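HI1317 (Haemophilus influenzae, PDB 1JOV) probably interconverts the alpha and beta anomers of D-glucose 6-phosphate, as a member of the glucose-6-phosphate 1-epimerase family. Local coordinates at residues E179-P182 and S183-I187; P86-G89 and T90-R94; V16-D20 and I21-H25; H254-E257 and F258-L262. All coordinates share one frame; numbering follows the deposited sequence. Where two conformers were deposited one is given.

Interaction 1: residues E179-P182 and S183-I187; sequences ENVP and SPRHI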
loop_
_atom_site.group_PDB
_atom_site.type_symbol
_atom_site.label_atom_id
_atom_site.label_comp_id
_atom_site.label_asym_id
_atom_site.label_seq_id
_atom_site.Cartn_x
_atom_site.Cartn_y
_atom_site.Cartn_z
ATOM N N GLU A 179 -22.142 -11.444 -2.312
ATOM C CA GLU A 179 -22.972 -10.765 -3.330
ATOM C C GLU A 179 -22.403 -10.837 -4.744
ATOM O O GLU A 179 -21.178 -10.990 -4.979
ATOM C CB GLU A 179 -23.246 -9.305 -2.979
ATOM C CG GLU A 179 -24.114 -9.084 -1.748
ATOM C CD GLU A 179 -24.135 -7.637 -1.297
ATOM O OE1 GLU A 179 -23.418 -6.827 -1.923
ATOM O OE2 GLU A 179 -24.856 -7.312 -0.314
ATOM N N ASN A 180 -23.299 -10.698 -5.716
ATOM C CA ASN A 180 -22.875 -10.752 -7.103
ATOM C C ASN A 180 -22.440 -9.390 -7.560
ATOM O O ASN A 180 -22.941 -8.387 -7.032
ATOM C CB ASN A 180 -24.041 -11.221 -7.942
ATOM C CG ASN A 180 -23.894 -12.673 -8.360
ATOM O OD1 ASN A 180 -23.537 -12.985 -9.535
ATOM N ND2 ASN A 180 -24.126 -13.582 -7.393
ATOM N N VAL A 181 -21.483 -9.328 -8.504
ATOM C CA VAL A 181 -20.956 -8.035 -8.978
ATOM C C VAL A 181 -20.414 -7.989 -10.391
ATOM O O VAL A 181 -19.907 -8.967 -10.930
ATOM C CB VAL A 181 -19.788 -7.551 -8.088
ATOM C CG1 VAL A 181 -20.262 -7.279 -6.664
ATOM C CG2 VAL A 181 -18.653 -8.564 -8.097
ATOM N N PRO A 182 -20.560 -6.799 -10.988
ATOM C CA PRO A 182 -20.139 -6.431 -12.340
ATOM C C PRO A 182 -18.628 -6.413 -12.568
ATOM O O PRO A 182 -17.829 -6.071 -11.665
ATOM C CB PRO A 182 -20.672 -4.996 -12.447
ATOM C CG PRO A 182 -21.779 -4.971 -11.512
ATOM C CD PRO A 182 -21.243 -5.681 -10.325
ATOM N N SER A 183 -18.207 -6.746 -13.768
ATOM C CA SER A 183 -16.801 -6.606 -14.067
ATOM C C SER A 183 -16.694 -6.163 -15.511
ATOM O O SER A 183 -17.021 -6.925 -16.403
ATOM C CB SER A 183 -16.030 -7.898 -13.790
ATOM O OG SER A 183 -14.711 -7.801 -14.298
ATOM N N PRO A 184 -16.193 -4.956 -15.754
ATOM C CA PRO A 184 -15.615 -4.067 -14.730
ATOM C C PRO A 184 -16.570 -3.598 -13.665
ATOM O O PRO A 184 -17.827 -3.801 -13.725
ATOM C CB PRO A 184 -15.081 -2.898 -15.569
ATOM C CG PRO A 184 -14.906 -3.473 -16.949
ATOM C CD PRO A 184 -16.124 -4.341 -17.088
ATOM N N ARG A 185 -15.977 -3.015 -12.612
ATOM C CA ARG A 185 -16.773 -2.508 -11.511
ATOM C C ARG A 185 -16.468 -1.052 -11.443
ATOM O O ARG A 185 -15.341 -0.658 -11.718
ATOM C CB ARG A 185 -16.352 -3.130 -10.158
ATOM C CG ARG A 185 -17.196 -2.650 -9.003
ATOM C CD ARG A 185 -17.905 -3.799 -8.262
ATOM N NE ARG A 185 -18.699 -3.355 -7.131
ATOM C CZ ARG A 185 -18.573 -3.838 -5.912
ATOM N NH1 ARG A 185 -17.622 -4.755 -5.641
ATOM N NH2 ARG A 185 -19.382 -3.401 -4.966
ATOM N N HIS A 186 -17.475 -0.272 -11.060
ATOM C CA HIS A 186 -17.322 1.152 -10.886
ATOM C C HIS A 186 -17.742 1.348 -9.454
ATOM O O HIS A 186 -18.340 0.449 -8.867
ATOM C CB HIS A 186 -18.188 1.929 -11.885
ATOM C CG HIS A 186 -19.637 2.008 -11.515
ATOM N ND1 HIS A 186 -20.326 3.202 -11.468
ATOM C CD2 HIS A 186 -20.532 1.044 -11.200
ATOM C CE1 HIS A 186 -21.582 2.969 -11.129
ATOM N NE2 HIS A 186 -21.732 1.668 -10.958
ATOM N N ILE A 187 -17.390 2.494 -8.890
ATOM C CA ILE A 187 -17.654 2.810 -7.491
ATOM C C ILE A 187 -18.567 4.012 -7.393
ATOM O O ILE A 187 -18.194 5.128 -7.748
ATOM C CB ILE A 187 -16.265 3.133 -6.834
ATOM C CG1 ILE A 187 -15.207 2.096 -7.239
ATOM C CG2 ILE A 187 -16.371 3.306 -5.344
ATOM C CD1 ILE A 187 -15.264 0.834 -6.418
#

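Interaction 2: residues P86-G89 and T90-R94; sequences PAHG and TARIR. With SO4 (sulfate ion), chain B.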
loop_
_atom_site.group_PDB
_atom_site.type_symbol
_atom_site.label_atom_id
_atom_site.label_comp_id
_atom_site.label_asym_id
_atom_site.label_seq_id
_atom_site.Cartn_x
_atom_site.Cartn_y
_atom_site.Cartn_z
ATOM N N PRO A 86 -4.867 -3.252 18.142
ATOM C CA PRO A 86 -5.305 -2.269 17.138
ATOM C C PRO A 86 -5.705 -2.858 15.751
ATOM O O PRO A 86 -5.073 -3.874 15.418
ATOM C CB PRO A 86 -4.088 -1.391 16.993
ATOM C CG PRO A 86 -2.906 -2.241 17.306
ATOM C CD PRO A 86 -3.423 -3.251 18.325
ATOM N N ALA A 87 -6.618 -2.251 15.024
ATOM C CA ALA A 87 -6.937 -2.771 13.715
ATOM C C ALA A 87 -5.668 -2.928 12.828
ATOM O O ALA A 87 -4.756 -2.090 12.869
ATOM C CB ALA A 87 -7.974 -1.883 13.024
ATOM N N HIS A 88 -5.637 -4.003 12.066
ATOM C CA HIS A 88 -4.539 -4.239 11.102
ATOM C C HIS A 88 -3.204 -4.543 11.684
ATOM O O HIS A 88 -2.187 -4.496 10.950
ATOM C CB HIS A 88 -4.440 -3.091 10.104
ATOM C CG HIS A 88 -5.571 -3.068 9.163
ATOM N ND1 HIS A 88 -6.007 -4.165 8.441
ATOM C CD2 HIS A 88 -6.384 -2.043 8.816
ATOM C CE1 HIS A 88 -7.038 -3.806 7.693
ATOM N NE2 HIS A 88 -7.289 -2.521 7.922
ATOM N N GLY A 89 -3.142 -4.859 12.983
ATOM C CA GLY A 89 -1.884 -5.315 13.549
ATOM C C GLY A 89 -0.889 -4.206 13.887
ATOM O O GLY A 89 -1.282 -3.046 13.958
ATOM N N THR A 90 0.383 -4.575 14.141
ATOM C CA THR A 90 1.320 -3.612 14.696
ATOM C C THR A 90 2.385 -3.201 13.715
ATOM O O THR A 90 3.135 -2.253 13.943
ATOM C CB THR A 90 2.023 -4.235 15.942
ATOM O OG1 THR A 90 2.653 -5.471 15.557
ATOM C CG2 THR A 90 0.989 -4.717 17.056
ATOM N N ALA A 91 2.480 -3.911 12.618
ATOM C CA ALA A 91 3.508 -3.567 11.680
ATOM C C ALA A 91 3.506 -2.081 11.233
ATOM O O ALA A 91 4.560 -1.484 11.071
ATOM C CB ALA A 91 3.393 -4.456 10.442
ATOM N N ARG A 92 2.326 -1.521 11.051
ATOM C CA ARG A 92 2.255 -0.239 10.393
ATOM C C ARG A 92 2.469 0.948 11.390
ATOM O O ARG A 92 2.539 2.101 10.959
ATOM C CB ARG A 92 0.889 -0.119 9.732
ATOM C CG ARG A 92 -0.314 -0.025 10.724
ATOM C CD ARG A 92 -1.579 0.115 9.947
ATOM N NE ARG A 92 -2.737 0.151 10.876
ATOM C CZ ARG A 92 -3.928 0.697 10.620
ATOM N NH1 ARG A 92 -4.203 1.250 9.474
ATOM N NH2 ARG A 92 -4.899 0.598 11.578
ATOM N N ILE A 93 2.525 0.581 12.659
ATOM C CA ILE A 93 2.808 1.522 13.753
ATOM C C ILE A 93 4.132 1.395 14.475
ATOM O O ILE A 93 4.321 2.009 15.538
ATOM C CB ILE A 93 1.654 1.502 14.751
ATOM C CG1 ILE A 93 1.408 0.139 15.301
ATOM C CG2 ILE A 93 0.518 2.119 14.058
ATOM C CD1 ILE A 93 0.418 0.122 16.631
ATOM N N ARG A 94 5.048 0.582 13.937
ATOM C CA ARG A 94 6.349 0.294 14.498
ATOM C C ARG A 94 7.455 0.748 13.478
ATOM O O ARG A 94 7.166 0.852 12.320
ATOM C CB ARG A 94 6.536 -1.183 14.754
ATOM C CG ARG A 94 5.611 -1.716 15.871
ATOM C CD ARG A 94 5.369 -3.295 15.919
ATOM N NE ARG A 94 6.610 -4.044 16.002
ATOM C CZ ARG A 94 6.719 -5.345 15.767
ATOM N NH1 ARG A 94 5.640 -6.062 15.412
ATOM N NH2 ARG A 94 7.931 -5.934 15.877
HETATM S S SO4 B . -7.839 2.287 10.048
HETATM O O1 SO4 B . -6.775 2.541 9.096
HETATM O O2 SO4 B . -8.379 1.011 9.689
HETATM O O3 SO4 B . -8.890 3.328 10.006
HETATM O O4 SO4 B . -7.308 2.345 11.383
HETATM O O HOH W 1 -2.500 -0.800 13.576
HETATM O O HOH W 2 0.123 -3.254 10.667
#

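Interaction 3: residues V16-D20 and I21-H25; sequences VQHND and IPVLH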
loop_
_atom_site.group_PDB
_atom_site.type_symbol
_atom_site.label_atom_id
_atom_site.label_comp_id
_atom_site.label_asym_id
_atom_site.label_seq_id
_atom_site.Cartn_x
_atom_site.Cartn_y
_atom_site.Cartn_z
ATOM N N VAL A 16 14.548 12.256 5.549
ATOM C CA VAL A 16 13.921 13.560 5.899
ATOM C C VAL A 16 12.837 13.316 6.903
ATOM O O VAL A 16 11.951 12.455 6.728
ATOM C CB VAL A 16 13.391 14.209 4.650
ATOM C CG1 VAL A 16 12.445 15.496 4.958
ATOM C CG2 VAL A 16 14.401 14.383 3.513
ATOM N N GLN A 17 12.852 14.073 7.987
ATOM C CA GLN A 17 11.875 13.923 9.057
ATOM C C GLN A 17 10.617 14.693 8.772
ATOM O O GLN A 17 10.704 15.909 8.598
ATOM C CB GLN A 17 12.491 14.506 10.330
ATOM C CG GLN A 17 11.479 14.517 11.423
ATOM C CD GLN A 17 12.070 14.297 12.818
ATOM O OE1 GLN A 17 13.281 14.114 12.980
ATOM N NE2 GLN A 17 11.199 14.295 13.830
ATOM N N HIS A 18 9.457 14.056 8.664
ATOM C CA HIS A 18 8.187 14.746 8.438
ATOM C C HIS A 18 7.460 14.751 9.756
ATOM O O HIS A 18 6.941 13.746 10.284
ATOM C CB HIS A 18 7.340 14.080 7.375
ATOM C CG HIS A 18 7.940 14.138 6.031
ATOM N ND1 HIS A 18 7.219 14.652 4.967
ATOM C CD2 HIS A 18 9.122 13.724 5.537
ATOM C CE1 HIS A 18 7.938 14.508 3.859
ATOM N NE2 HIS A 18 9.108 13.987 4.183
ATOM N N ASN A 19 7.393 15.935 10.375
ATOM C CA ASN A 19 6.837 16.027 11.725
ATOM C C ASN A 19 7.598 15.052 12.630
ATOM O O ASN A 19 8.832 15.180 12.835
ATOM C CB ASN A 19 5.326 15.853 11.810
ATOM C CG ASN A 19 4.583 17.022 11.207
ATOM O OD1 ASN A 19 5.168 18.102 11.034
ATOM N ND2 ASN A 19 3.313 16.811 10.808
ATOM N N ASP A 20 6.913 14.058 13.124
ATOM C CA ASP A 20 7.513 13.030 14.018
ATOM C C ASP A 20 8.230 11.858 13.327
ATOM O O ASP A 20 9.019 11.155 13.956
ATOM C CB ASP A 20 6.398 12.382 14.845
ATOM C CG ASP A 20 5.922 13.265 15.979
ATOM O OD1 ASP A 20 6.571 14.296 16.246
ATOM O OD2 ASP A 20 4.907 12.924 16.605
ATOM N N ILE A 21 7.956 11.593 12.054
ATOM C CA ILE A 21 8.371 10.377 11.396
ATOM C C ILE A 21 9.451 10.518 10.294
ATOM O O ILE A 21 9.340 11.386 9.426
ATOM C CB ILE A 21 7.113 9.800 10.737
ATOM C CG1 ILE A 21 6.108 9.221 11.744
ATOM C CG2 ILE A 21 7.514 8.738 9.710
ATOM C CD1 ILE A 21 4.728 9.017 11.172
ATOM N N PRO A 22 10.492 9.672 10.314
ATOM C CA PRO A 22 11.562 9.739 9.293
ATOM C C PRO A 22 11.076 9.095 7.998
ATOM O O PRO A 22 10.418 8.016 8.085
ATOM C CB PRO A 22 12.705 8.968 9.937
ATOM C CG PRO A 22 12.105 8.298 11.108
ATOM C CD PRO A 22 10.725 8.624 11.311
ATOM N N VAL A 23 11.340 9.735 6.892
ATOM C CA VAL A 23 10.896 9.326 5.578
ATOM C C VAL A 23 12.047 9.357 4.595
ATOM O O VAL A 23 12.728 10.370 4.415
ATOM C CB VAL A 23 9.726 10.233 5.070
ATOM C CG1 VAL A 23 9.283 9.819 3.660
ATOM C CG2 VAL A 23 8.574 10.178 6.052
ATOM N N LEU A 24 12.284 8.258 3.882
ATOM C CA LEU A 24 13.258 8.317 2.851
ATOM C C LEU A 24 12.690 8.967 1.633
ATOM O O LEU A 24 11.557 8.621 1.200
ATOM C CB LEU A 24 13.689 6.906 2.438
ATOM C CG LEU A 24 14.537 6.192 3.364
ATOM C CD1 LEU A 24 14.627 4.693 2.993
ATOM C CD2 LEU A 24 15.922 6.812 3.260
ATOM N N HIS A 25 13.488 9.848 1.017
ATOM C CA HIS A 25 13.147 10.433 -0.265
ATOM C C HIS A 25 14.105 9.920 -1.366
ATOM O O HIS A 25 15.313 10.094 -1.277
ATOM C CB HIS A 25 13.312 11.957 -0.247
ATOM C CG HIS A 25 12.343 12.718 0.663
ATOM N ND1 HIS A 25 11.938 14.005 0.407
ATOM C CD2 HIS A 25 11.730 12.325 1.802
ATOM C CE1 HIS A 25 11.099 14.408 1.345
ATOM N NE2 HIS A 25 10.959 13.401 2.210
#

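Interaction 4: residues H254-E257 and F258-L262; sequences HLLE and FGESL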
loop_
_atom_site.group_PDB
_atom_site.type_symbol
_atom_site.label_atom_id
_atom_site.label_comp_id
_atom_site.label_asym_id
_atom_site.label_seq_id
_atom_site.Cartn_x
_atom_site.Cartn_y
_atom_site.Cartn_z
ATOM N N HIS A 254 -6.088 -17.524 3.581
ATOM C CA HIS A 254 -4.977 -18.428 3.353
ATOM C C HIS A 254 -3.862 -17.778 4.141
ATOM O O HIS A 254 -3.343 -16.752 3.743
ATOM C CB HIS A 254 -4.653 -18.600 1.878
ATOM C CG HIS A 254 -3.513 -19.629 1.636
ATOM N ND1 HIS A 254 -3.392 -20.785 2.388
ATOM C CD2 HIS A 254 -2.479 -19.630 0.767
ATOM C CE1 HIS A 254 -2.327 -21.445 1.995
ATOM N NE2 HIS A 254 -1.745 -20.773 1.023
ATOM N N LEU A 255 -3.484 -18.371 5.289
ATOM C CA LEU A 255 -2.432 -17.731 6.139
ATOM C C LEU A 255 -1.061 -17.786 5.555
ATOM O O LEU A 255 -0.808 -18.587 4.611
ATOM C CB LEU A 255 -2.423 -18.374 7.487
ATOM C CG LEU A 255 -3.723 -18.230 8.298
ATOM C CD1 LEU A 255 -3.571 -18.770 9.761
ATOM C CD2 LEU A 255 -4.218 -16.825 8.302
ATOM N N LEU A 256 -0.137 -16.938 6.083
ATOM C CA LEU A 256 1.263 -16.983 5.684
ATOM C C LEU A 256 2.038 -17.730 6.711
ATOM O O LEU A 256 1.870 -17.483 7.938
ATOM C CB LEU A 256 1.873 -15.579 5.665
ATOM C CG LEU A 256 1.407 -14.759 4.513
ATOM C CD1 LEU A 256 1.707 -13.222 4.777
ATOM C CD2 LEU A 256 2.131 -15.117 3.202
ATOM N N GLU A 257 2.931 -18.628 6.271
ATOM C CA GLU A 257 3.783 -19.331 7.164
ATOM C C GLU A 257 5.207 -18.723 7.070
ATOM O O GLU A 257 5.507 -17.983 6.115
ATOM C CB GLU A 257 3.766 -20.865 6.890
ATOM C CG GLU A 257 2.515 -21.599 7.344
ATOM C CD GLU A 257 2.152 -21.452 8.826
ATOM O OE1 GLU A 257 3.010 -21.548 9.728
ATOM O OE2 GLU A 257 0.952 -21.282 9.102
ATOM N N PHE A 258 6.076 -19.166 7.980
ATOM C CA PHE A 258 7.413 -18.606 8.081
ATOM C C PHE A 258 8.069 -18.573 6.684
ATOM O O PHE A 258 8.010 -19.576 6.009
ATOM C CB PHE A 258 8.214 -19.445 9.038
ATOM C CG PHE A 258 9.563 -18.936 9.305
ATOM C CD1 PHE A 258 10.622 -19.317 8.479
ATOM C CD2 PHE A 258 9.848 -18.081 10.427
ATOM C CE1 PHE A 258 11.929 -18.873 8.705
ATOM C CE2 PHE A 258 11.187 -17.656 10.595
ATOM C CZ PHE A 258 12.209 -18.050 9.747
ATOM N N GLY A 259 8.623 -17.451 6.233
ATOM C CA GLY A 259 9.304 -17.357 4.951
ATOM C C GLY A 259 8.488 -17.212 3.724
ATOM O O GLY A 259 9.066 -16.939 2.658
ATOM N N GLU A 260 7.152 -17.238 3.834
ATOM C CA GLU A 260 6.296 -17.008 2.697
ATOM C C GLU A 260 6.115 -15.519 2.434
ATOM O O GLU A 260 6.152 -14.721 3.361
ATOM C CB GLU A 260 4.962 -17.666 2.855
ATOM C CG GLU A 260 5.065 -19.222 2.978
ATOM C CD GLU A 260 3.717 -19.908 2.928
ATOM O OE1 GLU A 260 2.736 -19.407 3.498
ATOM O OE2 GLU A 260 3.589 -20.938 2.279
ATOM N N SER A 261 6.060 -15.122 1.205
ATOM C CA SER A 261 5.842 -13.734 0.904
ATOM C C SER A 261 4.585 -13.446 0.113
ATOM O O SER A 261 3.933 -14.391 -0.425
ATOM C CB SER A 261 7.050 -13.218 0.145
ATOM O OG SER A 261 7.125 -13.978 -1.021
ATOM N N LEU A 262 4.227 -12.171 -0.007
ATOM C CA LEU A 262 3.161 -11.791 -0.869
ATOM C C LEU A 262 3.633 -10.473 -1.459
ATOM O O LEU A 262 4.313 -9.690 -0.794
ATOM C CB LEU A 262 1.814 -11.749 -0.154
ATOM C CG LEU A 262 1.419 -10.463 0.597
ATOM C CD1 LEU A 262 -0.064 -10.473 0.930
ATOM C CD2 LEU A 262 2.245 -10.310 1.874
HETATM O O HOH W 3 1.008 -21.346 0.803
HETATM O O HOH W 4 4.434 -19.506 10.363
#

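Interaction 1: residues E179-P182 and S183-I187
Pro182 and Arg185 meet round a cis-proline turn, which leads the chain off edge strand 177-180 of a mutarotase-type beta-sandwich and shows how a bend without internal hydrogen bonds can still be compact. The peptide between Ser183 and Pro184 is cis and doubles the backbone back, so that Pro184 O comes to 3.3 Å from Pro182 CB. On the far limb of the bend, Arg185 CB sits 3.6 Å from Pro182 O. The arginine chain runs back alongside the proline ring, its CD lying 4.4 Å from Pro182 CD. With CG of Arg185 opposite the backbone nitrogen (chi1 -178°) and a kink at chi2, the guanidinium is carried to Val181. Ser183 forms the link of the bend, and its hydroxyl makes a weak hydrogen bond to Leu166 O. Beyond the turn, Arg185 NH1 is hydrogen-bonded to Tyr195 OH, which helps to fix the rotation of the guanidinium. Val181 and Arg185 also touch Cys170, whose disulfide with Cys193 ties neighbouring strands together. Val181 CG1 lies over one face of the Arg185 guanidinium, displaced toward its rim, 3.8 Å from NH1.

Interaction 2: residues P86-G89 and T90-R94
The Arg92 guanidinium carries His88 CB over one face, displaced toward the rim, while a sulfate and a water lie at its edge. Its plane and that of the His88 imidazole stand 83° apart, and the imidazole has sulfate O2 near its own plane, at the edge. His88 belongs to a type II beta turn, Pro86 to Gly89, in the loop before strand 97-104, and Arg92 reaches back to it from the residues that follow. His88, though not a glycine, takes the positive phi of the third position, and Gly89 a second one directly after it. Sulfate is gripped by two bonds: Arg92 NH1 reaches O1 at 2.9 Å, almost straight at 175°, and Arg92 NH2 reaches O4 at 3.0 Å. Arg70 adds a third. The ion probably comes from the crystallisation liquor, but such a site is consistent with one that takes an anionic sugar phosphate. Nearby, the His88 ring meets that of His150, a predicted active-site residue, and packs edge-to-face with Phe80. Arg92 starts with CG wedged between its backbone N and carbonyl carbon (chi1 68°), then runs out straight over the turn. This course brings NH2 to a weak bond with Ala87 O. A buttressing water donates to Ala87 O and Gly89 O and accepts from Arg92 NE. Pro86 CG touches Ile93 CD1 at 4.1 Å. Further along, Arg94 NH1 donates to Thr90 OG1 at 3.0 Å, close to the guanidinium plane.

Interaction 3: residues V16-D20 and I21-H25
His18 and His25 join ring to ring across a beta hairpin, NE2 to NE2 at 2.8 Å and nearly straight at 169°. Either ring could donate, so at least one of the two nitrogens would be expected to offer a lone pair. The hairpin links strands 13-18 and 21-28 through a tight type II' turn from His18 to Ile21, with Asn19 in the positive-phi position. Ile21 N closes the turn on His18 O, and His18 N reaches Ile21 O at 2.8 Å, completing the pair. One step farther out, Val16 and Val23 form the next hydrogen-bonded antiparallel pair, linked by two backbone bonds. In the conformer given, Gln17 NE2 donates to Asn19 O. Elsewhere in the turn, Asp20 forms a salt bridge with Lys64. Packing builds on the face that carries Val16, His18 and Val23. There His18 CD2 lies 3.6 Å from Val23 CB, the two side chains crossing at about a right angle. Val16 occupies one face of the second imidazole, its CG2 standing 3.7 Å from the His25 ring centroid and only 6° off the normal, a CH-pi contact.

Interaction 4: residues H254-E257 and F258-L262
His254 reaches Glu260 through a water that bridges the two side chains, lying 2.8 Å from His254 NE2 and donating to Glu260 OE2. The backbone oxygen of the next residue, Leu255, comes no nearer to Glu260 OE1 than 3.8 Å, but the two are linked by a shared partner: Arg251 NH2 bonds to Leu255 O and makes a salt bridge with Glu260 OE1. Leu256 turns inward and divides its branches. CD2 leans on the aliphatic root of the glutamate, 3.8 Å from Glu260 CB, while CD1 meets Leu262 CD2 at 4.1 Å, the two leucines crossing at about a right angle. Both leucines also touch Ala147 of strand 145-154, and so face the interior of the sandwich. At Glu257 the chain enters a type II beta turn that ends at Glu260, the link between short strand 255-256 and strand 261-268, with Gly259 supplying the positive phi in its third position. Glu260 N closes it on Glu257 O at 2.9 Å. The Glu260 side chain then doubles the grip: with its CG opposite the carbonyl carbon (chi1 -62°), the extended chain lies alongside the turn and sets OE1 where Glu257 N donates to it at 2.9 Å. That bond is fairly straight, 166°, although the donor stands above the carboxylate plane. The Glu257 side chain bends at chi2 along the outer surface, where a second water donates to its OE1 at 2.6 Å and weakly accepts from Phe258 N. The Phe258 ring, on the next residue, meets that of Tyr140 edge-to-face.

All four contacts are turns or bends between neighbouring residues, yet their chemistry follows their place in the fold. Interaction 1 is a surface contact leaving the edge strand of the seven-stranded sheet and relies on van der Waals packing. Interactions 1 and 3 sit on opposite sides of the chain's centre, their nearest atoms about 27 Å apart; the latter is a partly buried hairpin within the five-stranded sheet, ordered by paired strands. Interaction 2, partly buried and about 7 Å from interaction 3 at the nearest atoms, is the one beside the predicted active site, and holds an anion. Interaction 4 combines an exposed polar turn with buried leucines at the start of a strand in the eight-stranded sheet.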